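Local coordinates for protein catechol 1,2-dioxygenase (Burkholderia ambifaria, PDB 5VXT) that probably catalyses the oxygen-dependent intradiol ring cleavage of catechol to cis,cis-muconate, using a ferric iron bound by histidine and tyrosine side chains, at residues K12-D15 against V19-L22; T118-L123 against H240-S245; F177-H180 against K186-D189; G202-R207 against I298-V303. One frame throughout, in Å; residues are numbered along the deposited sequence.

Contact 1: K12-D15 against V19-L22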
loop_
_atom_site.group_PDB
_atom_site.type_symbol
_atom_site.label_atom_id
_atom_site.label_comp_id
_atom_site.label_asym_id
_atom_site.label_seq_id
_atom_site.Cartn_x
_atom_site.Cartn_y
_atom_site.Cartn_z
ATOM N N LYS B 12 -19.497 -14.433 11.136
ATOM C CA LYS B 12 -18.120 -14.550 11.606
ATOM C C LYS B 12 -17.491 -15.836 11.093
ATOM O O LYS B 12 -18.033 -16.925 11.315
ATOM C CB LYS B 12 -18.079 -14.528 13.131
ATOM C CG LYS B 12 -18.913 -13.439 13.768
ATOM C CD LYS B 12 -18.359 -12.049 13.482
ATOM C CE LYS B 12 -19.001 -11.031 14.418
ATOM N NZ LYS B 12 -18.175 -9.806 14.614
ATOM N N VAL B 13 -16.337 -15.713 10.429
ATOM C CA VAL B 13 -15.686 -16.880 9.843
ATOM C C VAL B 13 -14.232 -17.013 10.278
ATOM O O VAL B 13 -13.587 -18.008 9.951
ATOM C CB VAL B 13 -15.751 -16.848 8.304
ATOM C CG1 VAL B 13 -17.197 -16.852 7.814
ATOM C CG2 VAL B 13 -14.982 -15.632 7.762
ATOM N N PHE B 14 -13.694 -16.032 11.015
ATOM C CA PHE B 14 -12.242 -15.982 11.164
ATOM C C PHE B 14 -11.699 -17.228 11.861
ATOM O O PHE B 14 -10.639 -17.742 11.486
ATOM C CB PHE B 14 -11.825 -14.721 11.916
ATOM C CG PHE B 14 -10.348 -14.648 12.165
ATOM C CD1 PHE B 14 -9.482 -14.261 11.157
ATOM C CD2 PHE B 14 -9.823 -15.012 13.393
ATOM C CE1 PHE B 14 -8.115 -14.212 11.385
ATOM C CE2 PHE B 14 -8.443 -14.964 13.635
ATOM C CZ PHE B 14 -7.595 -14.567 12.627
ATOM N N ASP B 15 -12.403 -17.734 12.867
ATOM C CA ASP B 15 -11.865 -18.853 13.629
ATOM C C ASP B 15 -12.050 -20.198 12.942
ATOM O O ASP B 15 -11.609 -21.213 13.491
ATOM C CB ASP B 15 -12.497 -18.897 15.015
ATOM C CG ASP B 15 -12.046 -17.748 15.871
ATOM O OD1 ASP B 15 -12.868 -17.201 16.631
ATOM O OD2 ASP B 15 -10.867 -17.371 15.747
ATOM N N VAL B 19 -10.303 -20.645 7.151
ATOM C CA VAL B 19 -9.625 -19.347 7.195
ATOM C C VAL B 19 -8.227 -19.481 7.790
ATOM O O VAL B 19 -7.272 -18.888 7.284
ATOM C CB VAL B 19 -10.475 -18.328 7.962
ATOM C CG1 VAL B 19 -9.697 -17.025 8.146
ATOM C CG2 VAL B 19 -11.779 -18.076 7.198
ATOM N N GLN B 20 -8.077 -20.262 8.862
ATOM C CA GLN B 20 -6.743 -20.451 9.435
ATOM C C GLN B 20 -5.820 -21.193 8.472
ATOM O O GLN B 20 -4.622 -20.887 8.394
ATOM C CB GLN B 20 -6.841 -21.179 10.778
ATOM C CG GLN B 20 -7.608 -20.375 11.830
ATOM C CD GLN B 20 -7.024 -18.983 12.035
ATOM O OE1 GLN B 20 -5.828 -18.834 12.286
ATOM N NE2 GLN B 20 -7.863 -17.962 11.918
ATOM N N ASP B 21 -6.354 -22.164 7.721
ATOM C CA ASP B 21 -5.536 -22.830 6.714
ATOM C C ASP B 21 -5.137 -21.868 5.616
ATOM O O ASP B 21 -4.019 -21.943 5.087
ATOM C CB ASP B 21 -6.284 -24.021 6.102
ATOM C CG ASP B 21 -6.285 -25.226 7.002
ATOM O OD1 ASP B 21 -5.602 -25.180 8.049
ATOM O OD2 ASP B 21 -6.971 -26.220 6.662
ATOM N N LEU B 22 -6.048 -20.965 5.249
ATOM C CA LEU B 22 -5.761 -20.004 4.198
ATOM C C LEU B 22 -4.663 -19.043 4.627
ATOM O O LEU B 22 -3.766 -18.739 3.839
ATOM C CB LEU B 22 -7.027 -19.231 3.843
ATOM C CG LEU B 22 -6.897 -18.100 2.829
ATOM C CD1 LEU B 22 -6.461 -18.608 1.467
ATOM C CD2 LEU B 22 -8.254 -17.361 2.721
#
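One face of the Phe-14 ring carries the amide end of Gln-20: NE2 stands 3.4 Å above the ring plane, displaced toward the rim, and the amide is turned 75° against the ring. CG1 of Val-19 comes to Phe-14 CD1 obliquely, at 4.1 Å. Elsewhere the ring packs on Phe-56 and Lys-57 of helix 42-62 and on Tyr-97 of the second subunit. The same amide makes the polar link, for Gln-20 NE2 donates to Phe-14 O at 2.8 Å with an N-H...O angle of 158°. The acceptor lies almost in the amide plane, so this bond helps to fix the rotation of the group that covers the ring. A bend at chi2 (-55°) folds the glutamine back toward the preceding loop. Beside it Val-19 spreads its two methyls over consecutive carbonyls: CG2 is 3.3 Å from Val-13 O, and CG1 is 3.5 Å from Phe-14 O. The loop is tied to helix 42-62 by hydrogen bonds from Val-13 N and Phe-14 N to Asp-60 OD1. A helix side chain thus reaches back to a carbonyl of its own lead-in, at the entry to the N-terminal helix 17-27, where that helix meets helix 42-62 and the second subunit.

Contact 2: T118-L123 against H240-S245. With FE (Fe (III) ion), chain J; CAQ (catechol), chain K.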
loop_
_atom_site.group_PDB
_atom_site.type_symbol
_atom_site.label_atom_id
_atom_site.label_comp_id
_atom_site.label_asym_id
_atom_site.label_seq_id
_atom_site.Cartn_x
_atom_site.Cartn_y
_atom_site.Cartn_z
ATOM N N THR B 118 13.605 13.095 16.855
ATOM C CA THR B 118 12.239 13.083 16.330
ATOM C C THR B 118 12.304 12.605 14.881
ATOM O O THR B 118 13.345 12.143 14.409
ATOM C CB THR B 118 11.521 14.433 16.527
ATOM O OG1 THR B 118 10.117 14.272 16.232
ATOM C CG2 THR B 118 12.104 15.524 15.657
ATOM N N ILE B 119 11.173 12.652 14.174
ATOM C CA ILE B 119 11.106 11.877 12.946
ATOM C C ILE B 119 12.005 12.472 11.867
ATOM O O ILE B 119 12.329 13.669 11.865
ATOM C CB ILE B 119 9.652 11.750 12.460
ATOM C CG1 ILE B 119 9.155 13.085 11.900
ATOM C CG2 ILE B 119 8.790 11.231 13.605
ATOM C CD1 ILE B 119 7.758 13.021 11.354
ATOM N N GLU B 120 12.440 11.603 10.955
ATOM C CA GLU B 120 13.246 12.027 9.821
ATOM C C GLU B 120 12.389 12.693 8.758
ATOM O O GLU B 120 12.819 13.660 8.118
ATOM C CB GLU B 120 13.988 10.820 9.238
ATOM C CG GLU B 120 14.840 11.111 8.014
ATOM C CD GLU B 120 15.516 9.850 7.471
ATOM O OE1 GLU B 120 15.795 8.930 8.268
ATOM O OE2 GLU B 120 15.761 9.769 6.249
ATOM N N GLY B 121 11.173 12.199 8.553
ATOM C CA GLY B 121 10.385 12.645 7.437
ATOM C C GLY B 121 10.897 11.999 6.167
ATOM O O GLY B 121 11.923 11.306 6.167
ATOM N N PRO B 122 10.174 12.187 5.063
ATOM C CA PRO B 122 10.533 11.519 3.797
ATOM C C PRO B 122 11.374 12.347 2.828
ATOM O O PRO B 122 11.538 11.914 1.683
ATOM C CB PRO B 122 9.151 11.243 3.190
ATOM C CG PRO B 122 8.340 12.419 3.625
ATOM C CD PRO B 122 8.833 12.796 5.003
ATOM N N LEU B 123 11.924 13.494 3.243
ATOM C CA LEU B 123 12.469 14.455 2.288
ATOM C C LEU B 123 13.971 14.678 2.443
ATOM O O LEU B 123 14.483 15.718 2.019
ATOM C CB LEU B 123 11.719 15.781 2.403
ATOM C CG LEU B 123 10.199 15.601 2.304
ATOM C CD1 LEU B 123 9.488 16.931 2.441
ATOM C CD2 LEU B 123 9.825 14.913 0.995
ATOM N N HIS B 240 15.262 20.148 9.768
ATOM C CA HIS B 240 15.715 18.787 10.050
ATOM C C HIS B 240 17.219 18.734 10.278
ATOM O O HIS B 240 17.976 19.485 9.663
ATOM C CB HIS B 240 15.398 17.862 8.880
ATOM C CG HIS B 240 13.939 17.662 8.630
ATOM N ND1 HIS B 240 13.230 16.620 9.188
ATOM C CD2 HIS B 240 13.058 18.353 7.867
ATOM C CE1 HIS B 240 11.975 16.678 8.781
ATOM N NE2 HIS B 240 11.843 17.719 7.979
ATOM N N PHE B 241 17.654 17.796 11.125
ATOM C CA PHE B 241 19.078 17.521 11.254
ATOM C C PHE B 241 19.381 16.029 11.357
ATOM O O PHE B 241 18.658 15.272 12.011
ATOM C CB PHE B 241 19.682 18.221 12.478
ATOM C CG PHE B 241 19.491 19.712 12.481
ATOM C CD1 PHE B 241 20.453 20.552 11.928
ATOM C CD2 PHE B 241 18.355 20.276 13.040
ATOM C CE1 PHE B 241 20.285 21.931 11.934
ATOM C CE2 PHE B 241 18.180 21.654 13.043
ATOM C CZ PHE B 241 19.146 22.476 12.488
ATOM N N PHE B 242 20.478 15.635 10.709
ATOM C CA PHE B 242 21.262 14.459 11.046
ATOM C C PHE B 242 22.542 14.923 11.716
ATOM O O PHE B 242 23.156 15.888 11.254
ATOM C CB PHE B 242 21.680 13.667 9.803
ATOM C CG PHE B 242 20.606 12.812 9.227
ATOM C CD1 PHE B 242 19.635 12.260 10.038
ATOM C CD2 PHE B 242 20.594 12.538 7.873
ATOM C CE1 PHE B 242 18.642 11.448 9.498
ATOM C CE2 PHE B 242 19.595 11.720 7.321
ATOM C CZ PHE B 242 18.629 11.189 8.144
ATOM N N VAL B 243 22.980 14.220 12.760
ATOM C CA VAL B 243 24.335 14.420 13.292
ATOM C C VAL B 243 25.038 13.072 13.365
ATOM O O VAL B 243 24.583 12.162 14.070
ATOM C CB VAL B 243 24.345 15.104 14.666
ATOM C CG1 VAL B 243 25.790 15.408 15.087
ATOM C CG2 VAL B 243 23.554 16.405 14.622
ATOM N N THR B 244 26.159 12.954 12.660
ATOM C CA THR B 244 26.897 11.704 12.558
ATOM C C THR B 244 28.335 11.926 12.991
ATOM O O THR B 244 28.943 12.935 12.625
ATOM C CB THR B 244 26.873 11.177 11.128
ATOM O OG1 THR B 244 25.516 11.082 10.691
ATOM C CG2 THR B 244 27.539 9.805 11.041
ATOM N N SER B 245 28.875 10.982 13.765
ATOM C CA SER B 245 30.257 11.050 14.234
ATOM C C SER B 245 30.636 9.721 14.870
ATOM O O SER B 245 29.820 9.111 15.567
ATOM C CB SER B 245 30.450 12.178 15.254
ATOM O OG SER B 245 29.754 11.884 16.451
HETATM FE FE FE J . 10.314 18.592 6.937
HETATM C C1 CAQ K . 6.209 15.049 5.772
HETATM C C2 CAQ K . 7.001 16.066 5.246
HETATM C C3 CAQ K . 8.007 16.617 6.027
HETATM O O3 CAQ K . 8.810 17.608 5.562
HETATM C C4 CAQ K . 8.211 16.113 7.397
HETATM O O4 CAQ K . 9.189 16.656 8.163
HETATM C C5 CAQ K . 7.399 15.096 7.880
HETATM C C6 CAQ K . 6.401 14.569 7.066
HETATM O O HOH W 1 14.593 14.987 10.948
#
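Glu-120 lays its outer end against the rim of Phe-242, CD lying 3.5 Å from ring atom CZ. Oxygen OE1 is in the ring plane at this edge, while the carboxylate is turned 78° to the ring. The glutamate gets there fully stretched, with CG anti to the backbone N (chi1 178°), and its charge is paired with Arg-320; Phe-242 in turn makes a cation-pi contact with Lys-250. His-240, two residues earlier on the same strand, meets the backbone of the loop instead. Its ND1 donates a hydrogen bond to a water 2.8 Å away that sits in the imidazole plane, and this water donates onward to Ile-119 O, also at 2.8 Å. Glu-120 O lies near ND1 too, but at an angle too poor for a hydrogen bond. Across the ring, His-240 NE2 binds iron at 2.0 Å, and both catechol oxygens, O3 and O4, bind the same metal. Gly-121, Pro-122 and Leu-123 line the catechol, with Pro-122 CD 3.5 Å from its C1 and Leu-123 CD1 3.3 Å from its O3. The water and the Ile-119 carbonyl therefore act as a second shell: they help to fix the imidazole's rotation and may strengthen it as an iron donor, while the same loop walls the substrate.

Contact 3: F177-H180 against K186-D189. With FE (Fe (III) ion), chain J; CAQ (catechol), chain K.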
loop_
_atom_site.group_PDB
_atom_site.type_symbol
_atom_site.label_atom_id
_atom_site.label_comp_id
_atom_site.label_asym_id
_atom_site.label_seq_id
_atom_site.Cartn_x
_atom_site.Cartn_y
_atom_site.Cartn_z
ATOM N N PHE B 177 8.193 24.198 0.190
ATOM C CA PHE B 177 8.683 23.172 -0.721
ATOM C C PHE B 177 10.173 22.936 -0.501
ATOM O O PHE B 177 10.930 23.876 -0.236
ATOM C CB PHE B 177 8.438 23.566 -2.182
ATOM C CG PHE B 177 6.982 23.648 -2.555
ATOM C CD1 PHE B 177 6.078 22.695 -2.098
ATOM C CD2 PHE B 177 6.517 24.679 -3.356
ATOM C CE1 PHE B 177 4.738 22.774 -2.438
ATOM C CE2 PHE B 177 5.179 24.757 -3.705
ATOM C CZ PHE B 177 4.289 23.809 -3.243
ATOM N N TYR B 178 10.580 21.675 -0.614
ATOM C CA TYR B 178 11.971 21.264 -0.475
ATOM C C TYR B 178 12.587 21.056 -1.850
ATOM O O TYR B 178 11.923 20.566 -2.768
ATOM C CB TYR B 178 12.085 19.956 0.312
ATOM C CG TYR B 178 11.725 20.017 1.779
ATOM C CD1 TYR B 178 10.407 20.171 2.192
ATOM C CD2 TYR B 178 12.703 19.862 2.754
ATOM C CE1 TYR B 178 10.084 20.202 3.537
ATOM C CE2 TYR B 178 12.389 19.884 4.092
ATOM C CZ TYR B 178 11.082 20.060 4.477
ATOM O OH TYR B 178 10.780 20.080 5.808
ATOM N N SER B 179 13.864 21.403 -1.989
ATOM C CA SER B 179 14.555 21.076 -3.228
ATOM C C SER B 179 14.523 19.565 -3.452
ATOM O O SER B 179 14.445 18.780 -2.505
ATOM C CB SER B 179 15.994 21.599 -3.198
ATOM O OG SER B 179 16.724 21.028 -2.135
ATOM N N HIS B 180 14.525 19.176 -4.731
ATOM C CA HIS B 180 14.380 17.799 -5.203
ATOM C C HIS B 180 12.934 17.315 -5.098
ATOM O O HIS B 180 12.599 16.262 -5.646
ATOM C CB HIS B 180 15.314 16.839 -4.450
ATOM C CG HIS B 180 15.757 15.663 -5.267
ATOM N ND1 HIS B 180 16.749 15.753 -6.221
ATOM C CD2 HIS B 180 15.345 14.373 -5.273
ATOM C CE1 HIS B 180 16.927 14.569 -6.780
ATOM N NE2 HIS B 180 16.088 13.713 -6.224
ATOM N N LYS B 186 12.140 23.302 -10.581
ATOM C CA LYS B 186 13.354 22.609 -10.163
ATOM C C LYS B 186 14.243 23.607 -9.435
ATOM O O LYS B 186 14.821 24.502 -10.061
ATOM C CB LYS B 186 14.083 21.992 -11.355
ATOM N N GLN B 187 14.334 23.470 -8.113
ATOM C CA GLN B 187 15.331 24.225 -7.373
ATOM C C GLN B 187 16.719 23.662 -7.667
ATOM O O GLN B 187 16.875 22.580 -8.238
ATOM C CB GLN B 187 15.055 24.176 -5.868
ATOM C CG GLN B 187 13.597 24.368 -5.464
ATOM C CD GLN B 187 13.417 24.448 -3.951
ATOM O OE1 GLN B 187 14.387 24.462 -3.192
ATOM N NE2 GLN B 187 12.168 24.502 -3.510
ATOM N N SER B 188 17.740 24.415 -7.282
ATOM C CA SER B 188 19.095 23.911 -7.420
ATOM C C SER B 188 19.287 22.682 -6.540
ATOM O O SER B 188 18.653 22.539 -5.491
ATOM C CB SER B 188 20.104 24.995 -7.044
ATOM O OG SER B 188 19.961 26.126 -7.882
ATOM N N ASP B 189 20.150 21.775 -6.990
ATOM C CA ASP B 189 20.537 20.643 -6.157
ATOM C C ASP B 189 21.064 21.148 -4.820
ATOM O O ASP B 189 21.962 21.993 -4.778
ATOM C CB ASP B 189 21.601 19.794 -6.865
ATOM C CG ASP B 189 21.072 19.088 -8.108
ATOM O OD1 ASP B 189 19.895 18.667 -8.109
ATOM O OD2 ASP B 189 21.840 18.949 -9.086
HETATM FE FE FE J . 10.314 18.592 6.937
HETATM C C1 CAQ K . 6.209 15.049 5.772
HETATM C C2 CAQ K . 7.001 16.066 5.246
HETATM C C3 CAQ K . 8.007 16.617 6.027
HETATM O O3 CAQ K . 8.810 17.608 5.562
HETATM C C4 CAQ K . 8.211 16.113 7.397
HETATM O O4 CAQ K . 9.189 16.656 8.163
HETATM C C5 CAQ K . 7.399 15.096 7.880
HETATM C C6 CAQ K . 6.401 14.569 7.066
HETATM O O HOH W 2 13.139 20.689 -6.990
HETATM O O HOH W 3 17.764 18.093 -5.947
#
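Gln-187 crosses to Ser-179 as an extended chain, its CG anti to the carbonyl carbon and chi2 at -174°, which lays the amide along the backbone of residues 177-179. Its OE1 comes within 3.3 Å of Ser-179 CB, and its NE2 lies 3.6 Å from Phe-177 O. Neither amide atom bonds across the contact: NE2 donates to Asp-182 and OE1 accepts from Asn-191, which together fix the amide. The serine hydroxyl takes the position between its own backbone N and carbonyl carbon (chi1 60°) and bonds to Asn-191 O, while Ser-179 CB rests 3.6 Å from Ser-188 O. Two waters bridge the segments further along, one between backbone nitrogens and one between side chains. The first accepts from Gln-187 N at 3.2 Å and, weakly, from His-180 N; the second lies in the imidazole plane 2.6 Å from His-180 ND1 and donates to Asp-189 OD1 at 3.1 Å. Tyr-178 points away from these groups and binds iron through OH at 1.9 Å, alongside His-238, His-240 and both catechol oxygens. Glutamine and serine thus pack against the backbone that carries Tyr-178 and probably help to set the course of that loop, at the opposite end of the residue from the iron.

Contact 4: G202-R207 against I298-V303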
loop_
_atom_site.group_PDB
_atom_site.type_symbol
_atom_site.label_atom_id
_atom_site.label_comp_id
_atom_site.label_asym_id
_atom_site.label_seq_id
_atom_site.Cartn_x
_atom_site.Cartn_y
_atom_site.Cartn_z
ATOM N N GLY B 202 33.857 21.920 18.114
ATOM C CA GLY B 202 32.529 21.358 17.974
ATOM C C GLY B 202 31.476 22.266 17.376
ATOM O O GLY B 202 30.293 21.906 17.392
ATOM N N LYS B 203 31.853 23.418 16.828
ATOM C CA LYS B 203 30.884 24.413 16.383
ATOM C C LYS B 203 30.427 24.145 14.955
ATOM O O LYS B 203 31.223 23.771 14.093
ATOM C CB LYS B 203 31.470 25.825 16.481
ATOM C CG LYS B 203 31.752 26.286 17.906
ATOM C CD LYS B 203 32.329 27.711 17.957
ATOM C CE LYS B 203 31.244 28.770 18.113
ATOM N NZ LYS B 203 31.805 30.152 18.149
ATOM N N TYR B 204 29.131 24.340 14.721
ATOM C CA TYR B 204 28.516 24.250 13.405
ATOM C C TYR B 204 27.740 25.539 13.162
ATOM O O TYR B 204 27.288 26.195 14.102
ATOM C CB TYR B 204 27.568 23.029 13.294
ATOM C CG TYR B 204 26.212 23.308 13.898
ATOM C CD1 TYR B 204 25.984 23.103 15.246
ATOM C CD2 TYR B 204 25.167 23.802 13.117
ATOM C CE1 TYR B 204 24.755 23.386 15.812
ATOM C CE2 TYR B 204 23.937 24.092 13.673
ATOM C CZ TYR B 204 23.737 23.885 15.023
ATOM O OH TYR B 204 22.515 24.164 15.589
ATOM N N GLU B 205 27.560 25.897 11.896
ATOM C CA GLU B 205 26.749 27.072 11.599
ATOM C C GLU B 205 26.139 26.946 10.216
ATOM O O GLU B 205 26.831 26.592 9.257
ATOM C CB GLU B 205 27.580 28.355 11.696
ATOM C CG GLU B 205 26.767 29.614 11.496
ATOM C CD GLU B 205 27.557 30.854 11.858
ATOM O OE1 GLU B 205 28.610 30.708 12.515
ATOM O OE2 GLU B 205 27.127 31.963 11.482
ATOM N N PHE B 206 24.842 27.230 10.118
ATOM C CA PHE B 206 24.133 27.270 8.849
ATOM C C PHE B 206 23.586 28.672 8.637
ATOM O O PHE B 206 22.982 29.253 9.543
ATOM C CB PHE B 206 22.994 26.239 8.802
ATOM C CG PHE B 206 23.468 24.823 8.867
ATOM C CD1 PHE B 206 23.954 24.187 7.735
ATOM C CD2 PHE B 206 23.434 24.121 10.060
ATOM C CE1 PHE B 206 24.394 22.877 7.795
ATOM C CE2 PHE B 206 23.871 22.810 10.125
ATOM C CZ PHE B 206 24.354 22.189 8.992
ATOM N N ARG B 207 23.820 29.216 7.452
ATOM C CA ARG B 207 23.268 30.500 7.049
ATOM C C ARG B 207 22.291 30.243 5.914
ATOM O O ARG B 207 22.661 29.670 4.884
ATOM C CB ARG B 207 24.382 31.464 6.649
ATOM C CG ARG B 207 25.310 31.721 7.816
ATOM C CD ARG B 207 26.500 32.576 7.458
ATOM N NE ARG B 207 27.431 32.665 8.580
ATOM C CZ ARG B 207 28.624 33.245 8.517
ATOM N NH1 ARG B 207 29.034 33.790 7.382
ATOM N NH2 ARG B 207 29.406 33.281 9.588
ATOM N N ILE B 298 19.085 31.485 15.651
ATOM C CA ILE B 298 18.701 30.401 16.545
ATOM C C ILE B 298 19.958 29.712 17.036
ATOM O O ILE B 298 20.716 29.153 16.234
ATOM C CB ILE B 298 17.772 29.382 15.866
ATOM C CG1 ILE B 298 16.503 30.060 15.358
ATOM C CG2 ILE B 298 17.438 28.283 16.847
ATOM C CD1 ILE B 298 15.484 29.090 14.805
ATOM N N GLU B 299 20.165 29.723 18.351
ATOM C CA GLU B 299 21.239 28.949 18.960
ATOM C C GLU B 299 20.682 27.585 19.348
ATOM O O GLU B 299 19.698 27.490 20.088
ATOM C CB GLU B 299 21.842 29.665 20.172
ATOM C CG GLU B 299 22.882 28.814 20.900
ATOM C CD GLU B 299 23.693 29.583 21.930
ATOM O OE1 GLU B 299 23.714 30.831 21.873
ATOM O OE2 GLU B 299 24.315 28.931 22.795
ATOM N N PHE B 300 21.287 26.528 18.823
ATOM C CA PHE B 300 20.817 25.186 19.126
ATOM C C PHE B 300 22.004 24.245 19.163
ATOM O O PHE B 300 22.711 24.089 18.162
ATOM C CB PHE B 300 19.791 24.716 18.103
ATOM C CG PHE B 300 19.041 23.501 18.536
ATOM C CD1 PHE B 300 17.986 23.603 19.427
ATOM C CD2 PHE B 300 19.403 22.252 18.070
ATOM C CE1 PHE B 300 17.286 22.480 19.826
ATOM C CE2 PHE B 300 18.712 21.131 18.475
ATOM C CZ PHE B 300 17.658 21.248 19.356
ATOM N N ASN B 301 22.212 23.622 20.310
ATOM C CA ASN B 301 23.303 22.685 20.499
ATOM C C ASN B 301 22.783 21.265 20.351
ATOM O O ASN B 301 21.614 20.981 20.625
ATOM C CB ASN B 301 23.938 22.870 21.868
ATOM C CG ASN B 301 24.486 24.267 22.054
ATOM O OD1 ASN B 301 25.067 24.844 21.131
ATOM N ND2 ASN B 301 24.284 24.828 23.238
ATOM N N PHE B 302 23.661 20.374 19.904
ATOM C CA PHE B 302 23.335 18.960 19.785
ATOM C C PHE B 302 24.133 18.205 20.835
ATOM O O PHE B 302 25.368 18.261 20.832
ATOM C CB PHE B 302 23.644 18.431 18.386
ATOM C CG PHE B 302 22.883 19.118 17.292
ATOM C CD1 PHE B 302 21.587 18.733 16.980
ATOM C CD2 PHE B 302 23.469 20.125 16.548
ATOM C CE1 PHE B 302 20.893 19.354 15.960
ATOM C CE2 PHE B 302 22.778 20.748 15.533
ATOM C CZ PHE B 302 21.494 20.362 15.234
ATOM N N VAL B 303 23.437 17.530 21.741
ATOM C CA VAL B 303 24.070 16.676 22.740
ATOM C C VAL B 303 23.854 15.239 22.290
ATOM O O VAL B 303 22.715 14.763 22.241
ATOM C CB VAL B 303 23.511 16.908 24.149
ATOM C CG1 VAL B 303 24.155 15.946 25.130
ATOM C CG2 VAL B 303 23.755 18.354 24.599
#
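A hydrogen bond carries the polar part: Tyr-204 OH donates to Phe-300 O at 2.6 Å, reaching a carbonyl at the break in strand 295-303. The C=O...O angle is 140° and the hydroxyl is tilted 19° from the carbonyl plane, while the carbonyl oxygen itself lies at the edge of the tyrosine ring. This buried bond satisfies a backbone acceptor where the strand is interrupted. Aromatic packing forms the second group. Tyr-204 CE1 approaches Phe-302 CE2 to 3.3 Å, and the ring planes are inclined at 50°, neither stacked nor edge-to-face, with centroids 5.1 Å apart. The tyrosine thus lies at the rim of Phe-302, whereas Phe-300 CD2 lies over one face of the Phe-302 ring, 3.8 Å above its plane and displaced toward the rim. An ionic pair completes the account within strand 203-209: Arg-207 grips Glu-205 side-on, with NE and NH2 both meeting OE2 from one face of the carboxylate, NE at 3.0 Å. Strand 147-155 runs between the two partner strands of the sheet, so Tyr-204 spans it to reach Phe-300. On the facing sheet, Val-167 of strand 166-170 touches Tyr-204 and Phe-302, Phe-241 of strand 238-244 meets Phe-302 edge-to-face, and Leu-251 and Thr-253 of strand 251-256 adjoin it.

How the contacts relate
Contacts 2 and 4 are both buried, but on opposite faces of strand 238-244: contact 4 lies between the sheets of the dioxygenase domain, where Phe-241 and Val-243 pack on Phe-302 and Phe-241 also reaches Phe-206, and contact 2 lies on the outer face at the iron. Contacts 2 and 3 share the iron and the catechol, with Leu-123 touching Tyr-178. Contact 3 is nearer the surface and relies on water and amides rather than on rings. Contact 1 stands apart, its centre 43 Å from that of contact 2, on an N-terminal helix beside the second subunit. Place thus tracks chemistry: metal and ordered water at the site, aromatics between sheets, a single hydrogen bond from a side-chain amide at the helix entry.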